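PDB 6QK4: membrane-bound lytic murein transglycosylase A from Burkholderia pseudomallei, which probably cleaves the beta-1,4 linkage between N-acetylmuramic acid and N-acetylglucosamine in peptidoglycan, with formation of a 1,6-anhydro bond in the N-acetylmuramic acid. Local coordinates for residues Val28-Val33 with Phe82-Phe87; Gln50-Leu55 with Arg63-Ala68. All coordinates share one frame; numbering follows the deposited sequence.

Contact 1: residues Val28-Val33 with Phe82-Phe87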
ATOM      1  N   VAL A  28      -5.780  12.253  26.003  1.00 23.74           N
ATOM      2  CA  VAL A  28      -5.206  13.597  25.958  1.00 21.25           C
ATOM      3  C   VAL A  28      -6.228  14.537  25.318  1.00 22.78           C
ATOM      4  O   VAL A  28      -7.226  14.117  24.750  1.00 24.34           O
ATOM      5  CB  VAL A  28      -3.870  13.637  25.204  1.00 23.61           C
ATOM      6  CG1 VAL A  28      -2.850  12.672  25.800  1.00 25.32           C
ATOM      7  CG2 VAL A  28      -4.120  13.263  23.706  1.00 23.92           C
ATOM      8  N   ALA A  29      -5.999  15.857  25.472  1.00 29.30           N
ATOM      9  CA  ALA A  29      -6.864  16.792  24.783  1.00 27.30           C
ATOM     10  C   ALA A  29      -6.452  16.876  23.313  1.00 25.16           C
ATOM     11  O   ALA A  29      -5.306  16.594  22.959  1.00 23.90           O
ATOM     12  CB  ALA A  29      -6.747  18.203  25.401  1.00 29.06           C
ATOM     13  N   TRP A  30      -7.382  17.287  22.452  1.00 24.50           N
ATOM     14  CA  TRP A  30      -6.984  17.482  21.068  1.00 26.44           C
ATOM     15  C   TRP A  30      -5.833  18.492  20.949  1.00 24.65           C
ATOM     16  O   TRP A  30      -4.992  18.378  20.076  1.00 25.36           O
ATOM     17  CB  TRP A  30      -8.201  17.897  20.222  1.00 27.46           C
ATOM     18  CG  TRP A  30      -9.054  16.716  19.878  1.00 27.50           C
ATOM     19  CD1 TRP A  30     -10.227  16.327  20.451  1.00 27.43           C
ATOM     20  CD2 TRP A  30      -8.745  15.740  18.878  1.00 26.30           C
ATOM     21  NE1 TRP A  30     -10.692  15.171  19.829  1.00 28.79           N
ATOM     22  CE2 TRP A  30      -9.794  14.804  18.862  1.00 25.19           C
ATOM     23  CE3 TRP A  30      -7.703  15.597  17.971  1.00 25.89           C
ATOM     24  CZ2 TRP A  30      -9.808  13.696  17.990  1.00 25.78           C
ATOM     25  CZ3 TRP A  30      -7.709  14.485  17.111  1.00 24.58           C
ATOM     26  CH2 TRP A  30      -8.773  13.572  17.123  1.00 27.00           C
ATOM     27  N   GLN A  31      -5.773  19.478  21.855  1.00 26.25           N
ATOM     28  CA  GLN A  31      -4.688  20.440  21.850  1.00 26.11           C
ATOM     29  C   GLN A  31      -3.335  19.798  22.161  1.00 27.69           C
ATOM     30  O   GLN A  31      -2.290  20.422  21.933  1.00 28.81           O
ATOM     31  CB  GLN A  31      -5.030  21.540  22.901  1.00 32.35           C
ATOM     32  CG  GLN A  31      -4.009  22.704  23.059  1.00 37.02           C
ATOM     33  CD  GLN A  31      -2.841  22.413  24.076  1.00 41.98           C
ATOM     34  OE1 GLN A  31      -2.869  21.412  24.815  1.00 40.31           O
ATOM     35  NE2 GLN A  31      -1.823  23.303  24.109  1.00 39.40           N
ATOM     36  N   GLN A  32      -3.317  18.560  22.687  1.00 25.74           N
ATOM     37  CA  GLN A  32      -2.077  17.843  22.929  1.00 24.56           C
ATOM     38  C   GLN A  32      -1.693  16.893  21.805  1.00 26.37           C
ATOM     39  O   GLN A  32      -0.612  16.282  21.893  1.00 28.36           O
ATOM     40  CB  GLN A  32      -2.136  17.049  24.226  1.00 24.21           C
ATOM     41  CG  GLN A  32      -2.260  18.023  25.418  1.00 27.40           C
ATOM     42  CD  GLN A  32      -2.551  17.321  26.644  1.00 27.72           C
ATOM     43  OE1 GLN A  32      -3.688  16.930  26.889  1.00 28.67           O
ATOM     44  NE2 GLN A  32      -1.514  17.137  27.482  1.00 34.79           N
ATOM     45  N   VAL A  33      -2.483  16.829  20.728  1.00 21.03           N
ATOM     46  CA  VAL A  33      -2.016  16.020  19.577  1.00 21.56           C
ATOM     47  C   VAL A  33      -1.164  16.910  18.680  1.00 24.28           C
ATOM     48  O   VAL A  33      -1.685  17.784  17.972  1.00 24.92           O
ATOM     49  CB  VAL A  33      -3.219  15.409  18.845  1.00 22.92           C
ATOM     50  CG1 VAL A  33      -2.786  14.556  17.557  1.00 25.05           C
ATOM     51  CG2 VAL A  33      -4.052  14.588  19.802  1.00 25.39           C
ATOM     52  N   PHE A  82     -16.203  17.856  13.852  1.00 22.86           N
ATOM     53  CA  PHE A  82     -16.778  16.554  14.113  1.00 24.95           C
ATOM     54  C   PHE A  82     -15.810  15.664  14.883  1.00 23.31           C
ATOM     55  O   PHE A  82     -16.208  14.970  15.808  1.00 23.29           O
ATOM     56  CB  PHE A  82     -17.170  15.900  12.769  1.00 20.82           C
ATOM     57  CG  PHE A  82     -17.422  14.441  12.862  1.00 22.51           C
ATOM     58  CD1 PHE A  82     -18.652  14.005  13.246  1.00 22.65           C
ATOM     59  CD2 PHE A  82     -16.442  13.503  12.516  1.00 23.76           C
ATOM     60  CE1 PHE A  82     -18.981  12.670  13.346  1.00 22.34           C
ATOM     61  CE2 PHE A  82     -16.751  12.138  12.620  1.00 22.90           C
ATOM     62  CZ  PHE A  82     -18.032  11.706  13.017  1.00 21.84           C
ATOM     63  N   PHE A  83     -14.567  15.514  14.394  1.00 23.04           N
ATOM     64  CA  PHE A  83     -13.667  14.581  15.073  1.00 19.70           C
ATOM     65  C   PHE A  83     -13.399  15.047  16.518  1.00 22.15           C
ATOM     66  O   PHE A  83     -13.331  14.230  17.438  1.00 23.16           O
ATOM     67  CB  PHE A  83     -12.357  14.450  14.270  1.00 21.69           C
ATOM     68  CG  PHE A  83     -12.515  13.650  13.029  1.00 23.60           C
ATOM     69  CD1 PHE A  83     -12.786  12.289  13.139  1.00 26.70           C
ATOM     70  CD2 PHE A  83     -12.385  14.208  11.772  1.00 22.17           C
ATOM     71  CE1 PHE A  83     -12.914  11.468  11.975  1.00 25.99           C
ATOM     72  CE2 PHE A  83     -12.503  13.399  10.611  1.00 24.04           C
ATOM     73  CZ  PHE A  83     -12.775  12.053  10.733  1.00 24.08           C
ATOM     74  N   GLU A  84     -13.304  16.369  16.718  1.00 23.05           N
ATOM     75  CA  GLU A  84     -12.986  16.919  18.042  1.00 24.87           C
ATOM     76  C   GLU A  84     -14.155  16.732  18.988  1.00 28.77           C
ATOM     77  O   GLU A  84     -13.960  16.565  20.193  1.00 31.00           O
ATOM     78  CB  GLU A  84     -12.602  18.404  17.925  1.00 23.81           C
ATOM     79  CG  GLU A  84     -11.211  18.630  17.264  1.00 24.22           C
ATOM     80  CD  GLU A  84     -10.872  20.067  17.194  1.00 27.00           C
ATOM     81  OE1 GLU A  84     -11.712  20.871  17.711  1.00 32.20           O
ATOM     82  OE2 GLU A  84      -9.847  20.452  16.626  1.00 25.82           O
ATOM     83  N   THR A  85     -15.376  16.675  18.447  1.00 26.65           N
ATOM     84  CA  THR A  85     -16.616  16.589  19.203  1.00 25.30           C
ATOM     85  C   THR A  85     -17.012  15.150  19.508  1.00 26.82           C
ATOM     86  O   THR A  85     -17.531  14.871  20.595  1.00 27.63           O
ATOM     87  CB  THR A  85     -17.756  17.272  18.401  1.00 22.77           C
ATOM     88  OG1 THR A  85     -17.491  18.669  18.262  1.00 31.35           O
ATOM     89  CG2 THR A  85     -19.136  17.080  19.037  1.00 32.84           C
ATOM     90  N   TYR A  86     -16.812  14.215  18.559  1.00 24.38           N
ATOM     91  CA  TYR A  86     -17.328  12.869  18.730  1.00 22.12           C
ATOM     92  C   TYR A  86     -16.297  11.867  19.221  1.00 22.08           C
ATOM     93  O   TYR A  86     -16.684  10.746  19.577  1.00 24.87           O
ATOM     94  CB  TYR A  86     -17.963  12.378  17.423  1.00 24.39           C
ATOM     95  CG  TYR A  86     -19.326  12.998  17.234  1.00 25.05           C
ATOM     96  CD1 TYR A  86     -19.473  14.243  16.620  1.00 28.81           C
ATOM     97  CD2 TYR A  86     -20.474  12.318  17.648  1.00 28.43           C
ATOM     98  CE1 TYR A  86     -20.783  14.828  16.447  1.00 30.25           C
ATOM     99  CE2 TYR A  86     -21.743  12.892  17.485  1.00 34.28           C
ATOM    100  CZ  TYR A  86     -21.869  14.144  16.883  1.00 36.18           C
ATOM    101  OH  TYR A  86     -23.118  14.729  16.699  1.00 39.08           O
ATOM    102  N   PHE A  87     -15.002  12.245  19.265  1.00 21.01           N
ATOM    103  CA  PHE A  87     -13.967  11.283  19.609  1.00 18.46           C
ATOM    104  C   PHE A  87     -13.017  11.891  20.606  1.00 21.66           C
ATOM    105  O   PHE A  87     -12.824  13.113  20.641  1.00 27.04           O
ATOM    106  CB  PHE A  87     -13.111  10.841  18.337  1.00 21.50           C
ATOM    107  CG  PHE A  87     -13.912  10.059  17.333  1.00 21.17           C
ATOM    108  CD1 PHE A  87     -14.676  10.721  16.381  1.00 21.15           C
ATOM    109  CD2 PHE A  87     -13.883   8.678  17.359  1.00 19.54           C
ATOM    110  CE1 PHE A  87     -15.507   9.995  15.456  1.00 21.15           C
ATOM    111  CE2 PHE A  87     -14.689   7.903  16.466  1.00 23.24           C
ATOM    112  CZ  PHE A  87     -15.499   8.598  15.467  1.00 22.39           C
TER

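Contact 2: residues Gln50-Leu55 with Arg63-Ala68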
ATOM      1  N   GLN A  50     -16.409   4.832   4.679  1.00 22.00           N
ATOM      2  CA  GLN A  50     -16.152   3.391   4.510  1.00 22.76           C
ATOM      3  C   GLN A  50     -16.095   2.709   5.866  1.00 22.63           C
ATOM      4  O   GLN A  50     -16.643   1.633   6.039  1.00 23.08           O
ATOM      5  CB  GLN A  50     -14.845   3.141   3.745  1.00 21.03           C
ATOM      6  CG  GLN A  50     -14.883   3.642   2.321  1.00 26.01           C
ATOM      7  CD  GLN A  50     -15.862   2.790   1.445  1.00 33.54           C
ATOM      8  OE1 GLN A  50     -16.414   1.763   1.879  1.00 30.68           O
ATOM      9  NE2 GLN A  50     -16.037   3.210   0.213  1.00 40.89           N
ATOM     10  N   ASN A  51     -15.439   3.332   6.846  1.00 19.66           N
ATOM     11  CA  ASN A  51     -15.423   2.782   8.201  1.00 22.91           C
ATOM     12  C   ASN A  51     -16.842   2.554   8.736  1.00 23.63           C
ATOM     13  O   ASN A  51     -17.157   1.489   9.263  1.00 22.12           O
ATOM     14  CB  ASN A  51     -14.672   3.751   9.107  1.00 22.12           C
ATOM     15  CG  ASN A  51     -13.806   3.065  10.115  1.00 22.49           C
ATOM     16  OD1 ASN A  51     -12.908   2.291   9.751  1.00 21.98           O
ATOM     17  ND2 ASN A  51     -13.995   3.414  11.395  1.00 20.56           N
ATOM     18  N   CYS A  52     -17.704   3.560   8.612  1.00 25.04           N
ATOM     19  CA  CYS A  52     -19.078   3.464   9.117  1.00 24.68           C
ATOM     20  C   CYS A  52     -19.906   2.420   8.403  1.00 23.25           C
ATOM     21  O   CYS A  52     -20.924   1.958   8.955  1.00 24.56           O
ATOM     22  CB  CYS A  52     -19.716   4.816   8.962  1.00 26.59           C
ATOM     23  SG  CYS A  52     -19.251   5.951  10.297  1.00 29.01           S
ATOM     24  N   ALA A  53     -19.526   2.059   7.167  1.00 20.46           N
ATOM     25  CA  ALA A  53     -20.230   0.970   6.494  1.00 24.45           C
ATOM     26  C   ALA A  53     -20.138  -0.322   7.299  1.00 28.21           C
ATOM     27  O   ALA A  53     -20.982  -1.197   7.142  1.00 30.73           O
ATOM     28  CB  ALA A  53     -19.690   0.697   5.085  1.00 27.07           C
ATOM     29  N   ARG A  54     -19.096  -0.484   8.118  1.00 21.73           N
ATOM     30  CA  ARG A  54     -18.984  -1.665   8.982  1.00 19.13           C
ATOM     31  C   ARG A  54     -19.279  -1.384  10.448  1.00 21.28           C
ATOM     32  O   ARG A  54     -19.540  -2.321  11.185  1.00 24.93           O
ATOM     33  CB  ARG A  54     -17.591  -2.284   8.876  1.00 21.81           C
ATOM     34  CG  ARG A  54     -17.329  -2.888   7.505  1.00 23.92           C
ATOM     35  CD  ARG A  54     -18.234  -4.124   7.328  1.00 29.49           C
ATOM     36  NE  ARG A  54     -18.035  -4.819   6.059  1.00 44.18           N
ATOM     37  CZ  ARG A  54     -18.634  -4.466   4.917  1.00 53.40           C
ATOM     38  NH1 ARG A  54     -19.496  -3.450   4.909  1.00 58.13           N
ATOM     39  NH2 ARG A  54     -18.380  -5.126   3.784  1.00 52.13           N
ATOM     40  N   LEU A  55     -19.234  -0.135  10.903  1.00 22.35           N
ATOM     41  CA  LEU A  55     -19.362   0.149  12.323  1.00 26.55           C
ATOM     42  C   LEU A  55     -20.662   0.800  12.747  1.00 25.00           C
ATOM     43  O   LEU A  55     -20.917   0.875  13.966  1.00 25.60           O
ATOM     44  CB  LEU A  55     -18.240   1.066  12.791  1.00 27.31           C
ATOM     45  CG  LEU A  55     -16.865   0.408  12.829  1.00 33.20           C
ATOM     46  CD1 LEU A  55     -15.942   1.488  13.178  1.00 31.21           C
ATOM     47  CD2 LEU A  55     -16.788  -0.642  13.901  1.00 38.10           C
ATOM     48  N   ARG A  63     -24.049   7.042  17.129  1.00 23.79           N
ATOM     49  CA  ARG A  63     -24.206   8.484  17.040  1.00 26.65           C
ATOM     50  C   ARG A  63     -23.157   9.105  16.136  1.00 28.83           C
ATOM     51  O   ARG A  63     -23.464  10.022  15.370  1.00 25.59           O
ATOM     52  CB  ARG A  63     -24.098   9.145  18.411  1.00 28.57           C
ATOM     53  CG  ARG A  63     -25.323   8.930  19.287  1.00 39.65           C
ATOM     54  CD  ARG A  63     -24.977   9.469  20.682  1.00 49.00           C
ATOM     55  NE  ARG A  63     -24.552  10.878  20.657  1.00 56.67           N
ATOM     56  CZ  ARG A  63     -23.326  11.321  20.965  1.00 61.91           C
ATOM     57  NH1 ARG A  63     -22.355  10.473  21.322  1.00 63.79           N
ATOM     58  NH2 ARG A  63     -23.064  12.625  20.902  1.00 61.65           N
ATOM     59  N   ALA A  64     -21.898   8.709  16.301  1.00 25.76           N
ATOM     60  CA  ALA A  64     -20.846   9.294  15.467  1.00 23.90           C
ATOM     61  C   ALA A  64     -21.095   9.026  13.987  1.00 22.23           C
ATOM     62  O   ALA A  64     -20.870   9.915  13.143  1.00 23.77           O
ATOM     63  CB  ALA A  64     -19.463   8.751  15.870  1.00 27.46           C
ATOM     64  N   CYS A  65     -21.483   7.784  13.646  1.00 23.40           N
ATOM     65  CA  CYS A  65     -21.743   7.430  12.257  1.00 23.78           C
ATOM     66  C   CYS A  65     -22.945   8.186  11.702  1.00 28.23           C
ATOM     67  O   CYS A  65     -22.913   8.657  10.556  1.00 29.17           O
ATOM     68  CB  CYS A  65     -21.928   5.933  12.117  1.00 24.50           C
ATOM     69  SG  CYS A  65     -20.267   5.166  12.055  1.00 27.99           S
ATOM     70  N   ALA A  66     -23.996   8.367  12.509  1.00 26.62           N
ATOM     71  CA  ALA A  66     -25.118   9.191  12.048  1.00 25.96           C
ATOM     72  C   ALA A  66     -24.667  10.620  11.710  1.00 26.13           C
ATOM     73  O   ALA A  66     -25.043  11.167  10.663  1.00 29.83           O
ATOM     74  CB  ALA A  66     -26.256   9.175  13.088  1.00 27.74           C
ATOM     75  N   ALA A  67     -23.857  11.238  12.574  1.00 26.71           N
ATOM     76  CA  ALA A  67     -23.365  12.584  12.298  1.00 26.60           C
ATOM     77  C   ALA A  67     -22.428  12.578  11.111  1.00 27.79           C
ATOM     78  O   ALA A  67     -22.416  13.522  10.315  1.00 27.64           O
ATOM     79  CB  ALA A  67     -22.659  13.147  13.526  1.00 25.81           C
ATOM     80  N   ALA A  68     -21.639  11.502  10.970  1.00 23.77           N
ATOM     81  CA  ALA A  68     -20.645  11.481   9.901  1.00 25.81           C
ATOM     82  C   ALA A  68     -21.319  11.516   8.536  1.00 28.72           C
ATOM     83  O   ALA A  68     -20.780  12.113   7.590  1.00 25.47           O
ATOM     84  CB  ALA A  68     -19.753  10.251  10.045  1.00 23.49           C
TER

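Contact 1: residues Val28-Val33 with Phe82-Phe87
Trp30 reaches across to the C-terminal turn of helix 76-86 and is the one residue of Val28-Val33 that touches it, joining the 3-10 turn 30-32 to the point where that helix passes into strand 87-92 of the MltA-type fold. The indole lies against the backbone and the stem of Glu84. Over one face comes Glu84 CA, which makes a CH-pi contact 3.8 Å from the centroid of the Trp30 five-membered ring. Glu84 CG follows on the same indole, 3.9 Å from Trp30 CG and displaced toward the rim of the ring. Phe87, the first residue to leave the helical conformation, offers its carbonyl to the indole: Trp30 NE1 donates to Phe87 O at 3.1 Å, with the acceptor close to the indole plane but the donor above the carbonyl plane. At the benzene end, Trp30 CZ2 stands 3.6 Å from the carbonyl oxygen O of Phe83 and 4.4 Å from Phe87 CB.

The Glu84 chain runs extended past CG (chi2 -179°), and its OE2 accepts a hydrogen bond from NE1 of Trp36, whose ring also meets that of Trp30. Pro89 and Leu344 add apolar contacts to the indole. On the other segment, the turn bearing Trp30 is braced by its own chain: Ala29 N donates to Gln32 OE1 at 2.9 Å.

Contact 2: residues Gln50-Leu55 with Arg63-Ala68
Cys52 and Cys65 meet between two helices and are joined by a disulfide, with Cys52 SG 2.2 Å from Cys65 SG. Both CB atoms set out toward the opposite helix, and the two residues are also the closest pair in backbone terms, Cys52 CA lying 5.7 Å from Cys65 CA. The half-cystines are turned alike: each sulfur sits anti to its own carbonyl carbon and beside its backbone nitrogen, with chi1 -81° in both. Seen down the S-S bond, the two CB-SG bonds are almost perpendicular (chi3 -89°), near the relaxed value for a disulfide of left-handed sense.

Little else passes between the segments. The methyl CB of Ala68, one turn beyond Cys65, points toward the first helix and lies 4.3 Å from Cys52 SG, while the backbone carbon C of Leu55 lies 4.4 Å from Cys65 SG. The short helical axes approach to 10.1 Å, and the cystine spans the gap between them. Beside Cys52, Asn51 ND2 donates a hydrogen bond to Gly283 O, and Asn51 OD1 accepts one from Gln306 NE2, fixing this helix to a later part of the chain. The arrangement is a disulfide-linked helical hairpin, two consecutive helices whose N-to-C directions diverge by 139°, so that they run obliquely antiparallel.

In the fold
From the N terminus, the chain leaves strand 25-27 and enters the turn of contact 1, then runs through helices 44-55 and 62-68 before helix 76-86 brings it back to close that loop. Contact 2 is nested inside this excursion, closing the much shorter loop between the first two helices. The centres of the contacts lie about 17 Å apart, yet helix 76-86 packs directly on helix 62-68: Phe82 CE1 is 3.7 Å from Ala67 CB. Phe82 and Phe83 also touch Leu48 of helix 44-55. Contact 1 joins the turn after strand 25-27 to the end of helix 76-86, beside strand 336-346; contact 2 joins helices 44-55 and 62-68 to each other.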